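PDB 7A0M: TSC1 N-terminal domain, which probably binds phosphatidylinositol phosphates of the lysosomal membrane, so helping to bring the TSC complex there to regulate mTORC1. Local coordinates for residues Q94-L99 against R115-F120; I142-R147 against L178-K183; N146-R151 against Q171-A176. One frame throughout, in Å; residues are numbered along the deposited sequence.

Overall arrangement
From the N terminus, helix 89-105 turns back into helix 113-125, and interaction 1 closes this short loop. Helix 142-153 follows and is paired with helix 168-183 by two contacts that start from overlapping segments sharing N146 and R147; interaction 3 closes the shorter loop and interaction 2 the longer one around it. Interaction 1 is therefore in series with the other two and crosses neither. The two antiparallel pairs lie side by side in an all-helical, solenoid-like chain. Between them W96 packs on W144, F180 and L148, D97 forms a salt bridge with R147, and selenomethionine M118 rests against the backbone near D175 and the methyl of A179.

Interaction 1: Q94-L99 against R115-F120; sequences QWWDKL and RSFMDF
W96 and F117 form an offset stack, the central contact between two consecutive antiparallel helices, 89-105 and 113-125. Such a helical hairpin is the basic element of an alpha-solenoid, and here it illustrates how large rings can fill a wide interface: the segment axes approach no closer than 11.8 Å and run at 155° to each other. The phenyl ring lies against the five-membered part of the indole, with centroids 4.5 Å apart and planes inclined by 28°. It is the far end of F117 that does the touching, with CZ placed over one face of W96 and displaced toward its rim, 3.3 Å from NE1. W96 reaches this position because its CG is anti to the backbone N (chi1 -174°), which swings the indole toward helix 113-125.

Two smaller contacts add to the stack. F120 meets W96 at the edge of the indole, near its plane, with CD2 4.2 Å from CD1 of W96, so the tryptophan is met on a face by one phenylalanine and at its rim by another. One turn along the first helix, CB of L99 lies 4.1 Å from CE1 of F117.

Further out, W61 of helix 45-65 packs on L99, while L100 and V103 of helix 89-105 touch F117. No hydrogen bond joins the two segments themselves, yet the polar corner of the indole is satisfied: NE1 of W96 is hydrogen-bonded to OG1 of T121, and that same hydroxyl oxygen is hydrogen-bonded to the carbonyl O of F117.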
loop_
_atom_site.group_PDB
_atom_site.type_symbol
_atom_site.label_atom_id
_atom_site.label_comp_id
_atom_site.label_asym_id
_atom_site.label_seq_id
_atom_site.Cartn_x
_atom_site.Cartn_y
_atom_site.Cartn_z
ATOM N N GLN B 94 -19.820 53.839 -7.548
ATOM C CA GLN B 94 -20.919 54.326 -8.376
ATOM C C GLN B 94 -20.503 54.464 -9.834
ATOM O O GLN B 94 -21.290 54.175 -10.741
ATOM C CB GLN B 94 -21.409 55.665 -7.832
ATOM C CG GLN B 94 -22.172 55.558 -6.529
ATOM C CD GLN B 94 -22.396 56.908 -5.877
ATOM O OE1 GLN B 94 -22.322 57.950 -6.530
ATOM N NE2 GLN B 94 -22.644 56.896 -4.572
ATOM N N TRP B 95 -19.266 54.895 -10.079
ATOM C CA TRP B 95 -18.798 55.021 -11.453
ATOM C C TRP B 95 -18.459 53.655 -12.038
ATOM O O TRP B 95 -18.801 53.368 -13.190
ATOM C CB TRP B 95 -17.594 55.957 -11.510
ATOM C CG TRP B 95 -17.982 57.402 -11.530
ATOM C CD1 TRP B 95 -17.822 58.307 -10.521
ATOM C CD2 TRP B 95 -18.630 58.104 -12.597
ATOM N NE1 TRP B 95 -18.310 59.533 -10.901
ATOM C CE2 TRP B 95 -18.814 59.435 -12.172
ATOM C CE3 TRP B 95 -19.065 57.739 -13.875
ATOM C CZ2 TRP B 95 -19.415 60.399 -12.977
ATOM C CZ3 TRP B 95 -19.660 58.699 -14.673
ATOM C CH2 TRP B 95 -19.829 60.013 -14.221
ATOM N N TRP B 96 -17.777 52.812 -11.259
ATOM C CA TRP B 96 -17.512 51.443 -11.688
ATOM C C TRP B 96 -18.815 50.699 -11.962
ATOM O O TRP B 96 -18.940 49.996 -12.972
ATOM C CB TRP B 96 -16.660 50.736 -10.632
ATOM C CG TRP B 96 -16.183 49.364 -11.011
ATOM C CD1 TRP B 96 -14.945 49.028 -11.479
ATOM C CD2 TRP B 96 -16.902 48.132 -10.867
ATOM N NE1 TRP B 96 -14.866 47.672 -11.685
ATOM C CE2 TRP B 96 -16.052 47.097 -11.309
ATOM C CE3 TRP B 96 -18.188 47.806 -10.424
ATOM C CZ2 TRP B 96 -16.448 45.761 -11.323
ATOM C CZ3 TRP B 96 -18.578 46.478 -10.438
ATOM C CH2 TRP B 96 -17.711 45.473 -10.885
ATOM N N ASP B 97 -19.795 50.842 -11.066
ATOM C CA ASP B 97 -21.105 50.235 -11.283
ATOM C C ASP B 97 -21.775 50.803 -12.527
ATOM O O ASP B 97 -22.441 50.077 -13.275
ATOM C CB ASP B 97 -21.986 50.472 -10.052
ATOM C CG ASP B 97 -23.224 49.597 -10.028
ATOM O OD1 ASP B 97 -23.448 48.839 -10.992
ATOM O OD2 ASP B 97 -23.988 49.681 -9.043
ATOM N N LYS B 98 -21.603 52.103 -12.766
ATOM C CA LYS B 98 -22.243 52.754 -13.903
ATOM C C LYS B 98 -21.616 52.344 -15.232
ATOM O O LYS B 98 -22.317 52.267 -16.247
ATOM C CB LYS B 98 -22.188 54.266 -13.697
ATOM C CG LYS B 98 -22.921 55.114 -14.703
ATOM C CD LYS B 98 -22.756 56.572 -14.310
ATOM C CE LYS B 98 -23.576 57.491 -15.181
ATOM N NZ LYS B 98 -25.034 57.199 -15.111
ATOM N N LEU B 99 -20.310 52.073 -15.248
ATOM C CA LEU B 99 -19.603 51.748 -16.481
ATOM C C LEU B 99 -19.516 50.254 -16.768
ATOM O O LEU B 99 -19.052 49.881 -17.852
ATOM C CB LEU B 99 -18.181 52.321 -16.445
ATOM C CG LEU B 99 -18.026 53.828 -16.236
ATOM C CD1 LEU B 99 -16.588 54.255 -16.480
ATOM C CD2 LEU B 99 -18.979 54.603 -17.118
ATOM N N ARG B 115 -9.417 46.218 -21.449
ATOM C CA ARG B 115 -8.199 46.308 -20.650
ATOM C C ARG B 115 -8.195 47.557 -19.779
ATOM O O ARG B 115 -7.742 47.514 -18.628
ATOM C CB ARG B 115 -6.970 46.285 -21.561
ATOM C CG ARG B 115 -6.783 44.983 -22.324
ATOM C CD ARG B 115 -5.548 45.031 -23.214
ATOM N NE ARG B 115 -5.367 43.789 -23.959
ATOM C CZ ARG B 115 -4.410 43.588 -24.858
ATOM N NH1 ARG B 115 -3.538 44.549 -25.134
ATOM N NH2 ARG B 115 -4.325 42.423 -25.487
ATOM N N SER B 116 -8.694 48.679 -20.306
ATOM C CA SER B 116 -8.724 49.911 -19.522
ATOM C C SER B 116 -9.637 49.773 -18.312
ATOM O O SER B 116 -9.305 50.240 -17.217
ATOM C CB SER B 116 -9.169 51.084 -20.396
ATOM O OG SER B 116 -9.175 52.295 -19.660
ATOM N N PHE B 117 -10.798 49.136 -18.491
ATOM C CA PHE B 117 -11.698 48.928 -17.363
ATOM C C PHE B 117 -11.123 47.925 -16.372
ATOM O O PHE B 117 -11.373 48.033 -15.166
ATOM C CB PHE B 117 -13.065 48.462 -17.858
ATOM C CG PHE B 117 -14.084 48.299 -16.766
ATOM C CD1 PHE B 117 -14.726 49.404 -16.232
ATOM C CD2 PHE B 117 -14.400 47.043 -16.277
ATOM C CE1 PHE B 117 -15.665 49.257 -15.227
ATOM C CE2 PHE B 117 -15.338 46.892 -15.272
ATOM C CZ PHE B 117 -15.970 48.000 -14.747
HETATM N N MSE B 118 -10.356 46.953 -16.857
HETATM C CA MSE B 118 -9.716 45.980 -15.986
HETATM C C MSE B 118 -8.624 46.646 -15.159
HETATM O O MSE B 118 -8.512 46.408 -13.955
HETATM C CB MSE B 118 -9.130 44.825 -16.798
HETATM C CG MSE B 118 -8.599 43.695 -15.939
HETATM SE SE MSE B 118 -10.004 42.926 -14.829
HETATM C CE MSE B 118 -8.917 42.344 -13.320
ATOM N N ASP B 119 -7.817 47.483 -15.813
ATOM C CA ASP B 119 -6.793 48.231 -15.093
ATOM C C ASP B 119 -7.419 49.216 -14.114
ATOM O O ASP B 119 -6.891 49.426 -13.016
ATOM C CB ASP B 119 -5.875 48.953 -16.079
ATOM C CG ASP B 119 -5.011 47.994 -16.874
ATOM O OD1 ASP B 119 -4.565 46.980 -16.298
ATOM O OD2 ASP B 119 -4.774 48.254 -18.072
ATOM N N PHE B 120 -8.544 49.830 -14.494
ATOM C CA PHE B 120 -9.293 50.648 -13.545
ATOM C C PHE B 120 -9.728 49.823 -12.342
ATOM O O PHE B 120 -9.640 50.283 -11.199
ATOM C CB PHE B 120 -10.503 51.278 -14.234
ATOM C CG PHE B 120 -11.329 52.156 -13.331
ATOM C CD1 PHE B 120 -10.728 53.115 -12.531
ATOM C CD2 PHE B 120 -12.708 52.030 -13.296
ATOM C CE1 PHE B 120 -11.487 53.924 -11.705
ATOM C CE2 PHE B 120 -13.471 52.836 -12.473
ATOM C CZ PHE B 120 -12.861 53.784 -11.677
#

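Interaction 2: I142-R147 against L178-K183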
loop_
_atom_site.group_PDB
_atom_site.type_symbol
_atom_site.label_atom_id
_atom_site.label_comp_id
_atom_site.label_asym_id
_atom_site.label_seq_id
_atom_site.Cartn_x
_atom_site.Cartn_y
_atom_site.Cartn_z
ATOM N N ILE B 142 -18.654 42.343 -1.477
ATOM C CA ILE B 142 -19.786 41.562 -1.985
ATOM C C ILE B 142 -20.586 42.303 -3.055
ATOM O O ILE B 142 -20.893 41.694 -4.094
ATOM C CB ILE B 142 -20.662 41.086 -0.814
ATOM C CG1 ILE B 142 -19.941 39.998 -0.014
ATOM C CG2 ILE B 142 -22.000 40.577 -1.313
ATOM C CD1 ILE B 142 -20.807 39.335 1.034
ATOM N N PRO B 143 -20.956 43.582 -2.885
ATOM C CA PRO B 143 -21.732 44.250 -3.947
ATOM C C PRO B 143 -20.990 44.334 -5.267
ATOM O O PRO B 143 -21.622 44.294 -6.330
ATOM C CB PRO B 143 -22.005 45.641 -3.359
ATOM C CG PRO B 143 -20.920 45.846 -2.366
ATOM C CD PRO B 143 -20.722 44.495 -1.751
ATOM N N TRP B 144 -19.663 44.452 -5.224
ATOM C CA TRP B 144 -18.863 44.368 -6.439
ATOM C C TRP B 144 -18.989 42.977 -7.044
ATOM O O TRP B 144 -19.237 42.818 -8.244
ATOM C CB TRP B 144 -17.398 44.650 -6.095
ATOM C CG TRP B 144 -17.139 45.948 -5.377
ATOM C CD1 TRP B 144 -17.292 46.167 -4.039
ATOM C CD2 TRP B 144 -16.542 47.144 -5.908
ATOM N NE1 TRP B 144 -16.914 47.445 -3.717
ATOM C CE2 TRP B 144 -16.438 48.064 -4.842
ATOM C CE3 TRP B 144 -16.120 47.540 -7.181
ATOM C CZ2 TRP B 144 -15.929 49.351 -5.011
ATOM C CZ3 TRP B 144 -15.613 48.822 -7.346
ATOM C CH2 TRP B 144 -15.524 49.711 -6.266
ATOM N N LEU B 145 -18.817 41.953 -6.203
ATOM C CA LEU B 145 -18.846 40.564 -6.650
ATOM C C LEU B 145 -20.218 40.162 -7.184
ATOM O O LEU B 145 -20.315 39.487 -8.216
ATOM C CB LEU B 145 -18.429 39.662 -5.491
ATOM C CG LEU B 145 -16.938 39.701 -5.156
ATOM C CD1 LEU B 145 -16.699 39.284 -3.716
ATOM C CD2 LEU B 145 -16.166 38.802 -6.104
ATOM N N ASN B 146 -21.291 40.556 -6.488
ATOM C CA ASN B 146 -22.632 40.167 -6.918
ATOM C C ASN B 146 -22.947 40.703 -8.307
ATOM O O ASN B 146 -23.560 40.007 -9.125
ATOM C CB ASN B 146 -23.681 40.645 -5.915
ATOM C CG ASN B 146 -23.682 39.832 -4.637
ATOM O OD1 ASN B 146 -23.190 38.704 -4.602
ATOM N ND2 ASN B 146 -24.263 40.393 -3.584
ATOM N N ARG B 147 -22.543 41.943 -8.591
ATOM C CA ARG B 147 -22.712 42.481 -9.936
ATOM C C ARG B 147 -21.934 41.662 -10.957
ATOM O O ARG B 147 -22.449 41.344 -12.034
ATOM C CB ARG B 147 -22.278 43.945 -9.968
ATOM C CG ARG B 147 -23.372 44.915 -9.559
ATOM C CD ARG B 147 -24.268 45.233 -10.740
ATOM N NE ARG B 147 -23.802 46.411 -11.464
ATOM C CZ ARG B 147 -23.974 46.607 -12.767
ATOM N NH1 ARG B 147 -24.590 45.694 -13.500
ATOM N NH2 ARG B 147 -23.520 47.715 -13.337
ATOM N N LEU B 178 -11.824 36.994 -10.089
ATOM C CA LEU B 178 -10.634 36.442 -9.450
ATOM C C LEU B 178 -9.845 37.525 -8.724
ATOM O O LEU B 178 -9.284 37.277 -7.650
ATOM C CB LEU B 178 -9.763 35.739 -10.490
ATOM C CG LEU B 178 -10.306 34.401 -10.999
ATOM C CD1 LEU B 178 -9.300 33.719 -11.913
ATOM C CD2 LEU B 178 -10.685 33.495 -9.838
ATOM N N ALA B 179 -9.787 38.731 -9.294
ATOM C CA ALA B 179 -9.086 39.829 -8.634
ATOM C C ALA B 179 -9.802 40.246 -7.355
ATOM O O ALA B 179 -9.167 40.440 -6.312
ATOM C CB ALA B 179 -8.947 41.015 -9.587
ATOM N N PHE B 180 -11.127 40.396 -7.420
ATOM C CA PHE B 180 -11.895 40.695 -6.215
ATOM C C PHE B 180 -11.821 39.544 -5.219
ATOM O O PHE B 180 -11.783 39.766 -4.003
ATOM C CB PHE B 180 -13.347 41.002 -6.576
ATOM C CG PHE B 180 -13.579 42.420 -7.010
ATOM C CD1 PHE B 180 -13.747 43.426 -6.075
ATOM C CD2 PHE B 180 -13.633 42.746 -8.354
ATOM C CE1 PHE B 180 -13.961 44.731 -6.474
ATOM C CE2 PHE B 180 -13.848 44.046 -8.757
ATOM C CZ PHE B 180 -14.009 45.040 -7.818
ATOM N N GLY B 181 -11.803 38.308 -5.717
ATOM C CA GLY B 181 -11.713 37.166 -4.823
ATOM C C GLY B 181 -10.353 37.050 -4.163
ATOM O O GLY B 181 -10.247 36.633 -3.008
ATOM N N LYS B 182 -9.292 37.410 -4.890
ATOM C CA LYS B 182 -7.960 37.410 -4.295
ATOM C C LYS B 182 -7.846 38.447 -3.184
ATOM O O LYS B 182 -7.136 38.226 -2.197
ATOM C CB LYS B 182 -6.905 37.666 -5.371
ATOM C CG LYS B 182 -5.472 37.533 -4.881
ATOM C CD LYS B 182 -4.478 37.903 -5.970
ATOM C CE LYS B 182 -3.067 37.479 -5.598
ATOM N NZ LYS B 182 -2.172 37.424 -6.786
ATOM N N LYS B 183 -8.542 39.576 -3.325
ATOM C CA LYS B 183 -8.486 40.623 -2.311
ATOM C C LYS B 183 -9.371 40.290 -1.114
ATOM O O LYS B 183 -8.996 40.561 0.032
ATOM C CB LYS B 183 -8.893 41.963 -2.925
ATOM C CG LYS B 183 -8.538 43.171 -2.078
ATOM C CD LYS B 183 -7.043 43.451 -2.147
ATOM C CE LYS B 183 -6.625 44.509 -1.138
ATOM N NZ LYS B 183 -7.347 45.794 -1.349
#
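F180 supplies the aromatic half of this contact by reaching across to W144. The two side chains cross at about a right angle, yet their ring planes differ by only 32°, so the rings meet obliquely. F180 CE1 lies 3.1 Å above the plane of the W144 ring, toward its rim, while F180 CZ comes within 3.3 Å of W144 CE3. The tryptophan also contributes its methylene: W144 CB sits over one face of the phenyl ring, 3.5 Å from F180 CE1. F141 and F93 meet W144 edge-to-face, extending the aromatic cluster.

These residues join the start of helix 142-153 to the end of helix 168-183, an antiparallel pair in the alpha-solenoid, whose segment axes pass 10.2 Å apart.

Aliphatic packing comes from L145, which runs past F180 in the opposite direction and places CD2 3.6 Å from F180 CB. The same methyl faces the backbone at G181, where the N atom is 4.4 Å from L145 CD2.

Polar groups look elsewhere. R147 forms salt bridges to D97 and D101 of helix 89-105, and K183 NZ is hydrogen-bonded to the carbonyl O of L125.

Interaction 3: N146-R151 against Q171-A176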
loop_
_atom_site.group_PDB
_atom_site.type_symbol
_atom_site.label_atom_id
_atom_site.label_comp_id
_atom_site.label_asym_id
_atom_site.label_seq_id
_atom_site.Cartn_x
_atom_site.Cartn_y
_atom_site.Cartn_z
ATOM N N ASN B 146 -21.291 40.556 -6.488
ATOM C CA ASN B 146 -22.632 40.167 -6.918
ATOM C C ASN B 146 -22.947 40.703 -8.307
ATOM O O ASN B 146 -23.560 40.007 -9.125
ATOM C CB ASN B 146 -23.681 40.645 -5.915
ATOM C CG ASN B 146 -23.682 39.832 -4.637
ATOM O OD1 ASN B 146 -23.190 38.704 -4.602
ATOM N ND2 ASN B 146 -24.263 40.393 -3.584
ATOM N N ARG B 147 -22.543 41.943 -8.591
ATOM C CA ARG B 147 -22.712 42.481 -9.936
ATOM C C ARG B 147 -21.934 41.662 -10.957
ATOM O O ARG B 147 -22.449 41.344 -12.034
ATOM C CB ARG B 147 -22.278 43.945 -9.968
ATOM C CG ARG B 147 -23.372 44.915 -9.559
ATOM C CD ARG B 147 -24.268 45.233 -10.740
ATOM N NE ARG B 147 -23.802 46.411 -11.464
ATOM C CZ ARG B 147 -23.974 46.607 -12.767
ATOM N NH1 ARG B 147 -24.590 45.694 -13.500
ATOM N NH2 ARG B 147 -23.520 47.715 -13.337
ATOM N N LEU B 148 -20.693 41.302 -10.628
ATOM C CA LEU B 148 -19.902 40.464 -11.522
ATOM C C LEU B 148 -20.481 39.060 -11.626
ATOM O O LEU B 148 -20.510 38.473 -12.715
ATOM C CB LEU B 148 -18.458 40.408 -11.030
ATOM C CG LEU B 148 -17.659 41.711 -11.030
ATOM C CD1 LEU B 148 -16.250 41.455 -10.536
ATOM C CD2 LEU B 148 -17.632 42.313 -12.428
ATOM N N LEU B 149 -20.937 38.501 -10.501
ATOM C CA LEU B 149 -21.461 37.138 -10.497
ATOM C C LEU B 149 -22.706 37.017 -11.365
ATOM O O LEU B 149 -22.799 36.120 -12.210
ATOM C CB LEU B 149 -21.763 36.693 -9.068
ATOM C CG LEU B 149 -20.556 36.241 -8.251
ATOM C CD1 LEU B 149 -20.939 36.049 -6.797
ATOM C CD2 LEU B 149 -19.988 34.962 -8.831
ATOM N N VAL B 150 -23.680 37.907 -11.163
ATOM C CA VAL B 150 -24.928 37.830 -11.921
ATOM C C VAL B 150 -24.653 37.881 -13.420
ATOM O O VAL B 150 -25.229 37.113 -14.199
ATOM C CB VAL B 150 -25.889 38.952 -11.481
ATOM C CG1 VAL B 150 -26.851 39.312 -12.608
ATOM C CG2 VAL B 150 -26.663 38.532 -10.243
ATOM N N ARG B 151 -23.762 38.766 -13.845
ATOM C CA ARG B 151 -23.412 38.824 -15.261
ATOM C C ARG B 151 -22.616 37.604 -15.717
ATOM O O ARG B 151 -22.701 37.207 -16.887
ATOM C CB ARG B 151 -22.680 40.130 -15.522
ATOM C CG ARG B 151 -23.568 41.268 -15.075
ATOM C CD ARG B 151 -23.910 42.192 -16.198
ATOM N NE ARG B 151 -24.665 43.335 -15.706
ATOM C CZ ARG B 151 -25.951 43.257 -15.379
ATOM N NH1 ARG B 151 -26.592 42.101 -15.500
ATOM N NH2 ARG B 151 -26.606 44.328 -14.962
ATOM N N GLN B 171 -13.403 37.030 -20.094
ATOM C CA GLN B 171 -12.138 37.243 -19.396
ATOM C C GLN B 171 -12.236 38.401 -18.412
ATOM O O GLN B 171 -11.711 38.320 -17.296
ATOM C CB GLN B 171 -11.014 37.486 -20.403
ATOM C CG GLN B 171 -10.564 36.240 -21.148
ATOM C CD GLN B 171 -9.592 36.548 -22.270
ATOM O OE1 GLN B 171 -9.103 37.671 -22.391
ATOM N NE2 GLN B 171 -9.304 35.549 -23.096
ATOM N N VAL B 172 -12.907 39.486 -18.804
ATOM C CA VAL B 172 -13.060 40.627 -17.904
ATOM C C VAL B 172 -13.842 40.218 -16.664
ATOM O O VAL B 172 -13.428 40.488 -15.530
ATOM C CB VAL B 172 -13.729 41.808 -18.632
ATOM C CG1 VAL B 172 -14.161 42.867 -17.630
ATOM C CG2 VAL B 172 -12.770 42.413 -19.641
ATOM N N LEU B 173 -14.986 39.558 -16.861
ATOM C CA LEU B 173 -15.765 39.078 -15.724
ATOM C C LEU B 173 -14.969 38.080 -14.892
ATOM O O LEU B 173 -15.016 38.109 -13.658
ATOM C CB LEU B 173 -17.073 38.455 -16.210
ATOM C CG LEU B 173 -18.187 39.431 -16.591
ATOM C CD1 LEU B 173 -19.382 38.690 -17.169
ATOM C CD2 LEU B 173 -18.602 40.268 -15.391
ATOM N N THR B 174 -14.230 37.185 -15.553
ATOM C CA THR B 174 -13.443 36.190 -14.830
ATOM C C THR B 174 -12.276 36.838 -14.093
ATOM O O THR B 174 -12.087 36.613 -12.892
ATOM C CB THR B 174 -12.936 35.115 -15.791
ATOM O OG1 THR B 174 -14.051 34.478 -16.427
ATOM C CG2 THR B 174 -12.124 34.069 -15.039
ATOM N N ASP B 175 -11.473 37.641 -14.800
ATOM C CA ASP B 175 -10.309 38.258 -14.172
ATOM C C ASP B 175 -10.717 39.195 -13.041
ATOM O O ASP B 175 -10.027 39.281 -12.019
ATOM C CB ASP B 175 -9.482 39.012 -15.214
ATOM C CG ASP B 175 -8.858 38.089 -16.243
ATOM O OD1 ASP B 175 -9.078 36.863 -16.156
ATOM O OD2 ASP B 175 -8.148 38.590 -17.140
ATOM N N ALA B 176 -11.836 39.906 -13.203
ATOM C CA ALA B 176 -12.302 40.785 -12.136
ATOM C C ALA B 176 -12.799 39.985 -10.939
ATOM O O ALA B 176 -12.492 40.323 -9.791
ATOM C CB ALA B 176 -13.396 41.717 -12.656
#
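L148 and L173 slide past each other in opposite directions, each passing alongside the other rather than meeting it head on. They sit on two antiparallel helices of the alpha-solenoid, 142-153 and 168-183, and of the two segments on these helices they have the nearest CA atoms, 6.1 Å apart. The segment axes pass at 9.8 Å, with their directions inclined at 140°, and two leucines and an alanine occupy the space between them.

The two branches of L148 have separate tasks. CD2 meets CD2 of L173 at 3.7 Å, whereas CD1 is directed to A176, whose CB is 3.6 Å from it. L148 has CG anti to its own carbonyl carbon (chi1 -64°), and from there the fork spans the one-turn step between L173 and A176. L173 also divides its contacts: besides touching the L148 methyl, its CD2 lies against the L148 carbonyl, while CD1 turns to the next turn of the facing helix, at R151. Outside the pair, W96, L177 and F180 pack on L148, and L104 of helix 89-105 packs on L173.

R151 behaves differently at its two ends. Its CB points toward helix 168-183 and lies 4.0 Å from L173 CD1, but the chain bends at chi2 (-119°) and carries the guanidinium away to salt bridges with D101 and E154. D101, already a partner of R147 through one carboxylate oxygen, receives NE of R151 through the other, so a single carboxylate gathers both arginines. L173 also touches the main chain: its CD1 lies 3.6 Å from the carbonyl O of R151.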